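Side-chain contacts in arfgap-like finger domain containing protein (PDB 2OWA), which binds a structural zinc ion and probably acts, through this ArfGAP-type domain of a longer protein, as a GTPase activator for ADP-ribosylation factors: residues F40-R45 with L60-D65; L52-F57 with K117-S122; R33-T38 with R99-F104; M92-N97 with Q130-E135. One frame throughout, in Å; residues are numbered along the deposited sequence.

Interaction 1 (F40-R45 with L60-D65). With ZN (zinc ion), chain C.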
loop_
_atom_site.group_PDB
_atom_site.type_symbol
_atom_site.label_atom_id
_atom_site.label_comp_id
_atom_site.label_asym_id
_atom_site.label_seq_id
_atom_site.Cartn_x
_atom_site.Cartn_y
_atom_site.Cartn_z
ATOM N N PHE A 40 7.054 1.178 -4.766
ATOM C CA PHE A 40 6.099 1.593 -5.802
ATOM C C PHE A 40 6.495 2.932 -6.456
ATOM O O PHE A 40 6.242 3.136 -7.649
ATOM C CB PHE A 40 4.665 1.691 -5.230
ATOM C CG PHE A 40 3.605 1.889 -6.287
ATOM C CD1 PHE A 40 3.219 0.829 -7.110
ATOM C CD2 PHE A 40 2.988 3.117 -6.447
ATOM C CE1 PHE A 40 2.237 1.002 -8.114
ATOM C CE2 PHE A 40 1.985 3.292 -7.459
ATOM C CZ PHE A 40 1.637 2.210 -8.278
ATOM N N ASP A 41 7.083 3.843 -5.681
ATOM C CA ASP A 41 7.432 5.177 -6.212
ATOM C C ASP A 41 8.813 5.268 -6.870
ATOM O O ASP A 41 8.948 5.886 -7.941
ATOM C CB ASP A 41 7.358 6.243 -5.112
ATOM C CG ASP A 41 5.952 6.451 -4.580
ATOM O OD1 ASP A 41 5.047 5.664 -4.959
ATOM O OD2 ASP A 41 5.773 7.408 -3.778
ATOM N N CYS A 42 9.838 4.670 -6.252
ATOM C CA CYS A 42 11.201 4.888 -6.724
ATOM C C CYS A 42 12.009 3.633 -7.042
ATOM O O CYS A 42 13.182 3.732 -7.399
ATOM C CB CYS A 42 11.965 5.725 -5.713
ATOM S SG CYS A 42 12.606 4.768 -4.343
ATOM N N GLU A 43 11.409 2.467 -6.863
ATOM C CA GLU A 43 12.069 1.196 -7.140
ATOM C C GLU A 43 13.280 0.780 -6.233
ATOM O O GLU A 43 13.946 -0.224 -6.521
ATOM C CB GLU A 43 12.365 1.043 -8.654
ATOM C CG GLU A 43 11.131 1.340 -9.560
ATOM C CD GLU A 43 11.332 1.026 -11.030
ATOM O OE1 GLU A 43 12.309 1.518 -11.651
ATOM O OE2 GLU A 43 10.483 0.294 -11.602
ATOM N N SER A 44 13.545 1.544 -5.166
ATOM C CA SER A 44 14.414 1.132 -4.059
ATOM C C SER A 44 13.966 -0.252 -3.626
ATOM O O SER A 44 12.785 -0.538 -3.584
ATOM C CB SER A 44 14.309 2.133 -2.885
ATOM O OG SER A 44 14.829 1.617 -1.655
ATOM N N ARG A 45 14.923 -1.118 -3.293
ATOM C CA ARG A 45 14.644 -2.541 -3.155
ATOM C C ARG A 45 14.155 -2.915 -1.760
ATOM O O ARG A 45 14.474 -2.243 -0.802
ATOM C CB ARG A 45 15.869 -3.338 -3.627
ATOM C CG ARG A 45 16.140 -3.048 -5.115
ATOM C CD ARG A 45 17.589 -2.621 -5.420
ATOM N NE ARG A 45 18.407 -3.799 -5.705
ATOM C CZ ARG A 45 19.003 -4.081 -6.859
ATOM N NH1 ARG A 45 18.951 -3.250 -7.898
ATOM N NH2 ARG A 45 19.670 -5.217 -6.960
ATOM N N LEU A 60 11.442 3.677 2.977
ATOM C CA LEU A 60 11.518 4.596 4.102
ATOM C C LEU A 60 11.613 6.051 3.639
ATOM O O LEU A 60 11.077 6.950 4.295
ATOM C CB LEU A 60 12.665 4.181 5.061
ATOM C CG LEU A 60 14.116 3.975 4.578
ATOM C CD1 LEU A 60 14.755 5.305 4.234
ATOM C CD2 LEU A 60 15.005 3.238 5.617
ATOM N N ASN A 61 12.267 6.274 2.496
ATOM C CA ASN A 61 12.375 7.588 1.875
ATOM C C ASN A 61 10.997 8.047 1.357
ATOM O O ASN A 61 10.499 9.095 1.759
ATOM C CB ASN A 61 13.404 7.540 0.727
ATOM C CG ASN A 61 13.919 8.918 0.327
ATOM O OD1 ASN A 61 13.210 9.726 -0.310
ATOM N ND2 ASN A 61 15.190 9.193 0.690
ATOM N N CYS A 62 10.360 7.235 0.526
ATOM C CA CYS A 62 9.065 7.624 -0.055
ATOM C C CYS A 62 7.970 7.693 1.000
ATOM O O CYS A 62 7.072 8.508 0.869
ATOM C CB CYS A 62 8.669 6.709 -1.230
ATOM S SG CYS A 62 9.881 6.876 -2.551
ATOM N N SER A 63 8.077 6.873 2.053
ATOM C CA SER A 63 7.148 6.921 3.185
ATOM C C SER A 63 7.078 8.294 3.869
ATOM O O SER A 63 5.992 8.733 4.217
ATOM C CB SER A 63 7.468 5.839 4.215
ATOM O OG SER A 63 8.762 6.056 4.783
ATOM N N SER A 64 8.225 8.965 4.028
ATOM C CA SER A 64 8.260 10.330 4.572
ATOM C C SER A 64 7.486 11.283 3.726
ATOM O O SER A 64 6.667 12.013 4.257
ATOM C CB SER A 64 9.690 10.870 4.771
ATOM O OG SER A 64 10.364 10.116 5.756
ATOM N N ASP A 65 7.756 11.308 2.422
ATOM C CA ASP A 65 6.959 12.132 1.491
ATOM C C ASP A 65 5.468 11.896 1.606
ATOM O O ASP A 65 4.693 12.853 1.678
ATOM C CB ASP A 65 7.407 11.958 0.036
ATOM C CG ASP A 65 8.892 12.318 -0.178
ATOM O OD1 ASP A 65 9.452 13.160 0.569
ATOM O OD2 ASP A 65 9.512 11.705 -1.069
HETATM ZN ZN ZN C . 10.860 4.878 -2.719
#
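Opposite first torsions bring the thiolates of Cys42 and Cys62 to one zinc ion: SG of Cys42 sits between its own backbone N and carbonyl carbon (chi1 82°), whereas SG of Cys62 lies anti to its carbonyl carbon (chi1 -63°). Cys42 SG binds the zinc ion at 2.4 Å and Cys62 SG binds it at 2.2 Å, so the two sulfurs stand 3.9 Å apart, joined through the metal and not to each other. Cys39 and Cys59 supply the remaining two thiolates. The Cys42 sulfur is also met by a backbone amide, Ser44 N, which donates to Cys42 SG over 3.5 Å at a fairly straight 160°; such a bond would be expected to temper the charge on the thiolate. Alongside the metal, Asp41 presses its CB against Cys62 SG at 3.7 Å. Its carboxylate forms a salt bridge with Lys117 and hydrogen bonds with Tyr119 and His66, tying the metal loop to helix 60-67 and to the distant 117-119 region. No hydrogen bond joins 40-45 directly to 60-65; the zinc ion does, in the manner of the four-cysteine zinc finger of ArfGAP domains, built from two CxxC pairs.

Interaction 2 (L52-F57 with K117-S122)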
loop_
_atom_site.group_PDB
_atom_site.type_symbol
_atom_site.label_atom_id
_atom_site.label_comp_id
_atom_site.label_asym_id
_atom_site.label_seq_id
_atom_site.Cartn_x
_atom_site.Cartn_y
_atom_site.Cartn_z
ATOM N N LEU A 52 -1.746 2.281 2.843
ATOM C CA LEU A 52 -2.912 1.419 2.860
ATOM C C LEU A 52 -3.885 1.796 1.757
ATOM O O LEU A 52 -4.464 0.921 1.154
ATOM C CB LEU A 52 -3.640 1.433 4.203
ATOM C CG LEU A 52 -3.090 0.381 5.174
ATOM C CD1 LEU A 52 -3.527 0.726 6.600
ATOM C CD2 LEU A 52 -3.477 -1.089 4.756
ATOM N N SER A 53 -4.004 3.096 1.468
ATOM C CA SER A 53 -4.959 3.648 0.470
ATOM C C SER A 53 -4.914 2.935 -0.874
ATOM O O SER A 53 -5.939 2.557 -1.424
ATOM C CB SER A 53 -4.675 5.152 0.238
ATOM O OG SER A 53 -4.475 5.832 1.481
ATOM N N PHE A 54 -3.704 2.764 -1.396
ATOM C CA PHE A 54 -3.491 2.121 -2.697
ATOM C C PHE A 54 -2.994 0.693 -2.549
ATOM O O PHE A 54 -2.726 0.022 -3.531
ATOM C CB PHE A 54 -2.529 2.995 -3.511
ATOM C CG PHE A 54 -2.907 4.439 -3.470
ATOM C CD1 PHE A 54 -4.069 4.888 -4.125
ATOM C CD2 PHE A 54 -2.139 5.351 -2.750
ATOM C CE1 PHE A 54 -4.448 6.235 -4.067
ATOM C CE2 PHE A 54 -2.504 6.678 -2.692
ATOM C CZ PHE A 54 -3.640 7.125 -3.348
ATOM N N ALA A 55 -2.888 0.229 -1.298
ATOM C CA ALA A 55 -2.245 -1.052 -0.992
ATOM C C ALA A 55 -0.931 -1.214 -1.752
ATOM O O ALA A 55 -0.706 -2.215 -2.416
ATOM C CB ALA A 55 -3.197 -2.226 -1.285
ATOM N N VAL A 56 -0.054 -0.215 -1.668
ATOM C CA VAL A 56 1.267 -0.331 -2.270
ATOM C C VAL A 56 2.346 -0.346 -1.170
ATOM O O VAL A 56 2.169 0.258 -0.117
ATOM C CB VAL A 56 1.552 0.772 -3.309
ATOM C CG1 VAL A 56 0.596 0.608 -4.570
ATOM C CG2 VAL A 56 1.386 2.142 -2.676
ATOM N N PHE A 57 3.450 -1.033 -1.445
ATOM C CA PHE A 57 4.663 -0.975 -0.599
ATOM C C PHE A 57 5.670 0.043 -1.122
ATOM O O PHE A 57 5.933 0.091 -2.330
ATOM C CB PHE A 57 5.351 -2.329 -0.519
ATOM C CG PHE A 57 4.546 -3.351 0.173
ATOM C CD1 PHE A 57 4.655 -3.517 1.542
ATOM C CD2 PHE A 57 3.646 -4.153 -0.553
ATOM C CE1 PHE A 57 3.864 -4.492 2.208
ATOM C CE2 PHE A 57 2.873 -5.108 0.082
ATOM C CZ PHE A 57 2.993 -5.299 1.461
ATOM N N LYS A 117 4.280 11.128 -7.020
ATOM C CA LYS A 117 3.062 10.820 -6.242
ATOM C C LYS A 117 1.819 11.564 -6.786
ATOM O O LYS A 117 0.801 11.691 -6.093
ATOM C CB LYS A 117 3.271 11.107 -4.746
ATOM C CG LYS A 117 4.451 10.374 -4.101
ATOM C CD LYS A 117 5.700 11.284 -3.886
ATOM C CE LYS A 117 6.850 10.526 -3.218
ATOM N NZ LYS A 117 7.408 9.395 -4.074
ATOM N N GLU A 118 1.903 12.026 -8.029
ATOM C CA GLU A 118 0.726 12.580 -8.725
ATOM C C GLU A 118 -0.422 11.585 -8.665
ATOM O O GLU A 118 -1.546 11.998 -8.441
ATOM C CB GLU A 118 1.027 13.001 -10.149
ATOM C CG GLU A 118 -0.210 13.583 -10.961
ATOM C CD GLU A 118 0.174 14.065 -12.403
ATOM O OE1 GLU A 118 0.631 15.202 -12.568
ATOM O OE2 GLU A 118 -0.002 13.297 -13.383
ATOM N N TYR A 119 -0.152 10.288 -8.814
ATOM C CA TYR A 119 -1.223 9.278 -8.715
ATOM C C TYR A 119 -2.018 9.374 -7.409
ATOM O O TYR A 119 -3.208 9.212 -7.432
ATOM C CB TYR A 119 -0.707 7.837 -8.924
ATOM C CG TYR A 119 0.133 7.344 -7.762
ATOM C CD1 TYR A 119 -0.448 6.680 -6.689
ATOM C CD2 TYR A 119 1.517 7.574 -7.736
ATOM C CE1 TYR A 119 0.338 6.228 -5.598
ATOM C CE2 TYR A 119 2.328 7.122 -6.654
ATOM C CZ TYR A 119 1.711 6.466 -5.571
ATOM O OH TYR A 119 2.477 5.996 -4.496
ATOM N N ALA A 120 -1.339 9.612 -6.286
ATOM C CA ALA A 120 -1.948 9.629 -4.973
ATOM C C ALA A 120 -3.026 10.709 -4.844
ATOM O O ALA A 120 -4.023 10.481 -4.158
ATOM C CB ALA A 120 -0.892 9.801 -3.860
ATOM N N SER A 121 -2.806 11.873 -5.459
ATOM C CA SER A 121 -3.744 13.004 -5.298
ATOM C C SER A 121 -4.756 13.078 -6.436
ATOM O O SER A 121 -5.686 13.924 -6.406
ATOM C CB SER A 121 -2.995 14.334 -5.150
ATOM O OG SER A 121 -2.205 14.673 -6.312
ATOM N N SER A 122 -4.557 12.215 -7.432
ATOM C CA SER A 122 -5.368 12.215 -8.646
ATOM C C SER A 122 -6.773 11.630 -8.416
ATOM O O SER A 122 -6.952 10.791 -7.550
ATOM C CB SER A 122 -4.665 11.454 -9.770
ATOM O OG SER A 122 -4.723 10.044 -9.568
#
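Aromatic contact comes first here: the ring edge of Tyr119 points at a face of Phe54 in an edge-to-face (T-shaped) pair. The centroids are 5.4 Å apart and the planes stand at 73°, with Tyr119 CE1 approaching Phe54 CD2 at 3.9 Å. A chi1 of 71°, placing CG of Tyr119 between its backbone N and carbonyl carbon, carries that ring off the short helix 118-121 toward the 52-57 turn.

Apolar packing continues at the far end of the phenylalanine. Phe54 CZ comes within 3.4 Å of Ala120 CA, and Phe54 CE2 within 3.7 Å of Ala120 CB, so the ring tip rests against both carbons of the alanine. Val56 adds a looser touch, its CG2 being 4.4 Å from Tyr119 OH.

Polar bonds do not cross between the segments. The buried hydroxyl of Tyr119 is instead satisfied by Asp41 OD1, beside the zinc loop. Within 117-122, Tyr119 O accepts from both Ser122 N and Ser122 OG, the latter at 2.7 Å, while Ser122 also caps Gly125 N at the start of the next helix. The whole is an aromatic cluster, with Phe40 and Phe104 also meeting Tyr119, in the core of the ArfGAP-like domain.

Interaction 3 (R33-T38 with R99-F104)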
loop_
_atom_site.group_PDB
_atom_site.type_symbol
_atom_site.label_atom_id
_atom_site.label_comp_id
_atom_site.label_asym_id
_atom_site.label_seq_id
_atom_site.Cartn_x
_atom_site.Cartn_y
_atom_site.Cartn_z
ATOM N N ARG A 33 6.303 -11.351 -2.516
ATOM C CA ARG A 33 5.692 -11.339 -3.884
ATOM C C ARG A 33 6.538 -10.432 -4.758
ATOM O O ARG A 33 6.862 -9.318 -4.338
ATOM C CB ARG A 33 4.239 -10.870 -3.873
ATOM C CG ARG A 33 3.342 -11.824 -3.163
ATOM C CD ARG A 33 1.871 -11.497 -3.259
ATOM N NE ARG A 33 1.087 -12.389 -2.392
ATOM C CZ ARG A 33 -0.166 -12.195 -1.980
ATOM N NH1 ARG A 33 -0.866 -11.125 -2.339
ATOM N NH2 ARG A 33 -0.752 -13.109 -1.216
ATOM N N PRO A 34 6.963 -10.926 -5.945
ATOM C CA PRO A 34 7.956 -10.234 -6.792
ATOM C C PRO A 34 7.691 -8.751 -7.099
ATOM O O PRO A 34 8.628 -7.941 -7.040
ATOM C CB PRO A 34 7.982 -11.062 -8.087
ATOM C CG PRO A 34 6.940 -12.097 -7.951
ATOM C CD PRO A 34 6.589 -12.238 -6.501
ATOM N N GLU A 35 6.455 -8.393 -7.448
ATOM C CA GLU A 35 6.131 -6.972 -7.648
ATOM C C GLU A 35 6.271 -6.106 -6.386
ATOM O O GLU A 35 6.483 -4.920 -6.509
ATOM C CB GLU A 35 4.734 -6.785 -8.263
ATOM C CG GLU A 35 4.633 -7.215 -9.736
ATOM C CD GLU A 35 5.496 -6.382 -10.684
ATOM O OE1 GLU A 35 5.313 -5.136 -10.722
ATOM O OE2 GLU A 35 6.352 -6.995 -11.386
ATOM N N ASN A 36 6.173 -6.703 -5.193
ATOM C CA ASN A 36 6.278 -5.949 -3.928
ATOM C C ASN A 36 7.712 -5.771 -3.414
ATOM O O ASN A 36 7.918 -5.248 -2.315
ATOM C CB ASN A 36 5.424 -6.580 -2.835
ATOM C CG ASN A 36 3.922 -6.458 -3.093
ATOM O OD1 ASN A 36 3.456 -5.538 -3.780
ATOM N ND2 ASN A 36 3.153 -7.362 -2.498
ATOM N N ARG A 37 8.686 -6.186 -4.218
ATOM C CA ARG A 37 10.104 -6.201 -3.802
ATOM C C ARG A 37 10.895 -4.974 -4.265
ATOM O O ARG A 37 12.084 -4.820 -4.013
ATOM C CB ARG A 37 10.752 -7.511 -4.243
ATOM C CG ARG A 37 10.107 -8.712 -3.557
ATOM C CD ARG A 37 10.972 -9.912 -3.654
ATOM N NE ARG A 37 12.043 -9.935 -2.645
ATOM C CZ ARG A 37 12.956 -10.900 -2.573
ATOM N NH1 ARG A 37 12.919 -11.899 -3.451
ATOM N NH2 ARG A 37 13.908 -10.865 -1.641
ATOM N N THR A 38 10.187 -4.064 -4.896
ATOM C CA THR A 38 10.739 -2.785 -5.244
ATOM C C THR A 38 9.705 -1.696 -4.847
ATOM O O THR A 38 8.518 -1.918 -4.956
ATOM C CB THR A 38 11.054 -2.802 -6.737
ATOM O OG1 THR A 38 11.549 -1.530 -7.137
ATOM C CG2 THR A 38 9.826 -3.120 -7.549
ATOM N N ARG A 99 -0.815 -5.093 -9.082
ATOM C CA ARG A 99 -2.159 -4.612 -9.407
ATOM C C ARG A 99 -2.256 -3.069 -9.592
ATOM O O ARG A 99 -2.934 -2.594 -10.525
ATOM C CB ARG A 99 -3.134 -5.056 -8.318
ATOM C CG ARG A 99 -4.574 -4.813 -8.690
ATOM C CD ARG A 99 -5.496 -5.414 -7.695
ATOM N NE ARG A 99 -6.851 -5.531 -8.240
ATOM C CZ ARG A 99 -7.876 -6.076 -7.578
ATOM N NH1 ARG A 99 -7.704 -6.583 -6.358
ATOM N NH2 ARG A 99 -9.073 -6.131 -8.156
ATOM N N ALA A 100 -1.614 -2.322 -8.685
ATOM C CA ALA A 100 -1.573 -0.851 -8.736
ATOM C C ALA A 100 -0.816 -0.307 -9.979
ATOM O O ALA A 100 -1.351 0.554 -10.701
ATOM C CB ALA A 100 -0.995 -0.253 -7.424
ATOM N N ARG A 101 0.385 -0.840 -10.239
ATOM C CA ARG A 101 1.155 -0.515 -11.447
ATOM C C ARG A 101 0.281 -0.798 -12.670
ATOM O O ARG A 101 0.210 0.016 -13.568
ATOM C CB ARG A 101 2.449 -1.350 -11.558
ATOM C CG ARG A 101 3.669 -0.697 -10.940
ATOM C CD ARG A 101 4.771 -1.748 -10.687
ATOM N NE ARG A 101 5.743 -1.294 -9.707
ATOM C CZ ARG A 101 6.402 -2.117 -8.898
ATOM N NH1 ARG A 101 6.180 -3.425 -8.993
ATOM N NH2 ARG A 101 7.281 -1.636 -8.002
ATOM N N ASN A 102 -0.422 -1.920 -12.660
ATOM C CA ASN A 102 -1.227 -2.284 -13.809
ATOM C C ASN A 102 -2.334 -1.265 -14.021
ATOM O O ASN A 102 -2.528 -0.792 -15.132
ATOM C CB ASN A 102 -1.806 -3.719 -13.700
ATOM C CG ASN A 102 -2.862 -4.012 -14.793
ATOM O OD1 ASN A 102 -2.595 -3.859 -15.976
ATOM N ND2 ASN A 102 -4.058 -4.416 -14.387
ATOM N N TYR A 103 -3.061 -0.935 -12.944
ATOM C CA TYR A 103 -4.125 0.031 -13.032
ATOM C C TYR A 103 -3.625 1.414 -13.502
ATOM O O TYR A 103 -4.173 1.979 -14.457
ATOM C CB TYR A 103 -4.866 0.148 -11.701
ATOM C CG TYR A 103 -5.915 1.240 -11.696
ATOM C CD1 TYR A 103 -7.186 1.004 -12.197
ATOM C CD2 TYR A 103 -5.616 2.527 -11.216
ATOM C CE1 TYR A 103 -8.142 1.984 -12.196
ATOM C CE2 TYR A 103 -6.577 3.519 -11.213
ATOM C CZ TYR A 103 -7.826 3.236 -11.712
ATOM O OH TYR A 103 -8.778 4.193 -11.723
ATOM N N PHE A 104 -2.608 1.927 -12.828
ATOM C CA PHE A 104 -2.055 3.271 -13.115
ATOM C C PHE A 104 -1.406 3.414 -14.499
ATOM O O PHE A 104 -1.650 4.410 -15.169
ATOM C CB PHE A 104 -1.158 3.805 -11.966
ATOM C CG PHE A 104 -1.942 4.208 -10.730
ATOM C CD1 PHE A 104 -2.911 5.215 -10.807
ATOM C CD2 PHE A 104 -1.715 3.572 -9.492
ATOM C CE1 PHE A 104 -3.671 5.580 -9.672
ATOM C CE2 PHE A 104 -2.433 3.920 -8.352
ATOM C CZ PHE A 104 -3.436 4.928 -8.440
#
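Arg101 reaches from helix 97-107 to grip the turn 33-38, and its side chain can be followed outward atom by atom. CB points toward the opposite segment, and from CG to NE the chain is extended, with chi2 at 162°, which carries the guanidinium well clear of its helix. The first atom to meet the other side is CD, 3.4 Å from Glu35 OE1. NE passes the same carboxylate more distantly. The chief grip is at NH1, which serves two acceptors of one residue: it forms a salt bridge with Glu35 OE1 at 2.6 Å and donates to the main-chain Glu35 O at 2.9 Å.

These two bonds differ in kind. The carbonyl oxygen is approached in its own plane, on a lone pair, although it is tilted from the guanidinium plane. Glu35 OE1, by contrast, lies at the guanidinium edge but is met from above the carboxylate plane, and the two flat groups are perpendicular. The bend of Glu35 at chi2 (-64°) turns the carboxylate so that OE1 and the main-chain O both face NH1.

On the other branch of the guanidinium, Arg101 NH2 makes a weak hydrogen bond to Thr38 O, with Arg101 NH2 and Thr38 O 3.3 Å apart. The Thr38 hydroxyl turns instead to Glu43 O, in the zinc loop.

The contact lies toward the surface, where helix 97-107 meets the link between helix 20-32 and strand 49-51; Phe40 packs on Arg101 from the zinc loop, and Ala100 on the same helix touches Val56 of strand 56-58.

Interaction 4 (M92-N97 with Q130-E135)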
loop_
_atom_site.group_PDB
_atom_site.type_symbol
_atom_site.label_atom_id
_atom_site.label_comp_id
_atom_site.label_asym_id
_atom_site.label_seq_id
_atom_site.Cartn_x
_atom_site.Cartn_y
_atom_site.Cartn_z
ATOM N N MET A 92 -4.172 -5.293 1.801
ATOM C CA MET A 92 -2.839 -5.459 1.285
ATOM C C MET A 92 -2.690 -6.725 0.421
ATOM O O MET A 92 -1.941 -6.742 -0.542
ATOM C CB MET A 92 -1.835 -5.475 2.447
ATOM C CG MET A 92 -1.621 -4.112 3.133
ATOM S SD MET A 92 -1.388 -2.664 2.089
ATOM C CE MET A 92 0.140 -3.061 1.266
ATOM N N ASP A 93 -3.443 -7.759 0.785
ATOM C CA ASP A 93 -3.382 -9.058 0.152
ATOM C C ASP A 93 -4.005 -8.985 -1.243
ATOM O O ASP A 93 -3.424 -9.514 -2.206
ATOM C CB ASP A 93 -4.115 -10.093 1.017
ATOM C CG ASP A 93 -3.802 -11.544 0.604
ATOM O OD1 ASP A 93 -3.054 -11.768 -0.383
ATOM O OD2 ASP A 93 -4.332 -12.470 1.280
ATOM N N ILE A 94 -5.149 -8.305 -1.365
ATOM C CA ILE A 94 -5.815 -8.178 -2.695
ATOM C C ILE A 94 -5.227 -7.077 -3.579
ATOM O O ILE A 94 -5.486 -7.046 -4.800
ATOM C CB ILE A 94 -7.355 -8.021 -2.592
ATOM C CG1 ILE A 94 -7.733 -6.748 -1.824
ATOM C CG2 ILE A 94 -7.995 -9.246 -1.955
ATOM C CD1 ILE A 94 -8.176 -5.647 -2.686
ATOM N N GLY A 95 -4.447 -6.184 -2.965
ATOM C CA GLY A 95 -3.760 -5.129 -3.686
ATOM C C GLY A 95 -2.352 -5.543 -4.100
ATOM O O GLY A 95 -2.143 -6.554 -4.770
ATOM N N GLY A 96 -1.364 -4.763 -3.681
ATOM C CA GLY A 96 0.022 -5.036 -4.057
ATOM C C GLY A 96 0.505 -4.073 -5.116
ATOM O O GLY A 96 -0.298 -3.416 -5.804
ATOM N N ASN A 97 1.826 -3.969 -5.247
ATOM C CA ASN A 97 2.443 -3.139 -6.303
ATOM C C ASN A 97 2.093 -3.515 -7.743
ATOM O O ASN A 97 1.877 -2.631 -8.549
ATOM C CB ASN A 97 3.960 -3.060 -6.129
ATOM C CG ASN A 97 4.368 -2.272 -4.894
ATOM O OD1 ASN A 97 3.523 -1.877 -4.078
ATOM N ND2 ASN A 97 5.694 -2.054 -4.733
ATOM N N GLN A 130 -11.236 3.214 -4.250
ATOM C CA GLN A 130 -12.604 2.689 -4.250
ATOM C C GLN A 130 -12.760 1.306 -4.842
ATOM O O GLN A 130 -13.627 0.586 -4.405
ATOM C CB GLN A 130 -13.570 3.644 -4.976
ATOM C CG GLN A 130 -13.961 4.840 -4.129
ATOM C CD GLN A 130 -15.053 5.702 -4.781
ATOM O OE1 GLN A 130 -15.083 6.906 -4.596
ATOM N NE2 GLN A 130 -15.938 5.075 -5.559
ATOM N N ILE A 131 -11.965 0.952 -5.850
ATOM C CA ILE A 131 -11.943 -0.420 -6.408
ATOM C C ILE A 131 -11.514 -1.403 -5.317
ATOM O O ILE A 131 -12.096 -2.492 -5.151
ATOM C CB ILE A 131 -10.992 -0.547 -7.658
ATOM C CG1 ILE A 131 -11.531 0.275 -8.850
ATOM C CG2 ILE A 131 -10.774 -2.014 -8.069
ATOM C CD1 ILE A 131 -10.482 0.530 -9.938
ATOM N N LEU A 132 -10.498 -1.009 -4.559
ATOM C CA LEU A 132 -10.034 -1.840 -3.471
ATOM C C LEU A 132 -11.056 -1.938 -2.340
ATOM O O LEU A 132 -11.240 -3.024 -1.806
ATOM C CB LEU A 132 -8.702 -1.340 -2.943
ATOM C CG LEU A 132 -7.473 -1.403 -3.870
ATOM C CD1 LEU A 132 -6.287 -0.967 -2.987
ATOM C CD2 LEU A 132 -7.208 -2.796 -4.541
ATOM N N ASP A 133 -11.714 -0.811 -2.001
ATOM C CA ASP A 133 -12.757 -0.764 -0.955
ATOM C C ASP A 133 -13.889 -1.721 -1.304
ATOM O O ASP A 133 -14.407 -2.446 -0.447
ATOM C CB ASP A 133 -13.392 0.638 -0.861
ATOM C CG ASP A 133 -12.482 1.670 -0.291
ATOM O OD1 ASP A 133 -11.383 1.303 0.221
ATOM O OD2 ASP A 133 -12.893 2.872 -0.325
ATOM N N SER A 134 -14.284 -1.671 -2.567
ATOM C CA SER A 134 -15.305 -2.526 -3.099
ATOM C C SER A 134 -14.922 -4.023 -3.025
ATOM O O SER A 134 -15.760 -4.857 -2.705
ATOM C CB SER A 134 -15.574 -2.113 -4.520
ATOM O OG SER A 134 -16.869 -2.488 -4.866
ATOM N N GLU A 135 -13.660 -4.352 -3.286
ATOM C CA GLU A 135 -13.167 -5.740 -3.153
ATOM C C GLU A 135 -13.251 -6.301 -1.742
ATOM O O GLU A 135 -13.550 -7.476 -1.564
ATOM C CB GLU A 135 -11.715 -5.835 -3.586
ATOM C CG GLU A 135 -11.500 -5.675 -5.043
ATOM C CD GLU A 135 -11.528 -7.001 -5.723
ATOM O OE1 GLU A 135 -12.648 -7.472 -6.035
ATOM O OE2 GLU A 135 -10.428 -7.567 -5.925
#
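Leu132 and Glu135, one turn apart on helix 123-135, both close on the methyl end of Ile94, at the end of helix 86-94. Ile94 CG1 sits between its backbone N and carbonyl carbon (chi1 62°), sending CD1 out to both partners. Leu132 comes first along the sequence. Its CD2 meets Ile94 CD1 at 3.5 Å, the two side chains lying alongside and running in opposite senses. The same CD2 of Leu132 lies 4.3 Å from Gly95 CA, where the first helix has ended and the glycine CA itself faces the leucine. Leu132 also packs on Ala55, which puts it over the turn before strand 56-58.

Asp133 faces away from this contact and forms a salt bridge with Arg91 of helix 86-94, adding a polar tie between the same two helices. Glu135, a turn after Leu132, offers its aliphatic part: Glu135 CB touches Ile94 CD1 at 3.7 Å, with CG a little farther. A bend at chi2 (-92°) turns its carboxylate off the isoleucine, and that group pairs with Arg99, whose NH1 also binds Ile94 O.

The result is an apolar contact by which the last helix of this construct, 123-135, packs against a helix end in the ArfGAP-like domain, away from the zinc site.

All four contacts lie within the one ArfGAP-like domain, and the chain threads them in an interleaved order. Interaction 1 is nested inside the loop closed by interaction 3 and closes before interaction 4 opens; interaction 2 crosses all three others, and 3 and 4 cross each other. The centres of interactions 1 and 4 are about 20 Å apart, on opposite sides of the chain's centre; interactions 2 and 3 lie between, each about 12 to 13 Å from both. Strand 56-58 of the three-stranded sheet and helix 97-107 occupy this middle ground. The zinc end and helix 123-135 are thus linked through a shared core, illustrating how a small metal-bound domain is tied together by contacts distant in sequence.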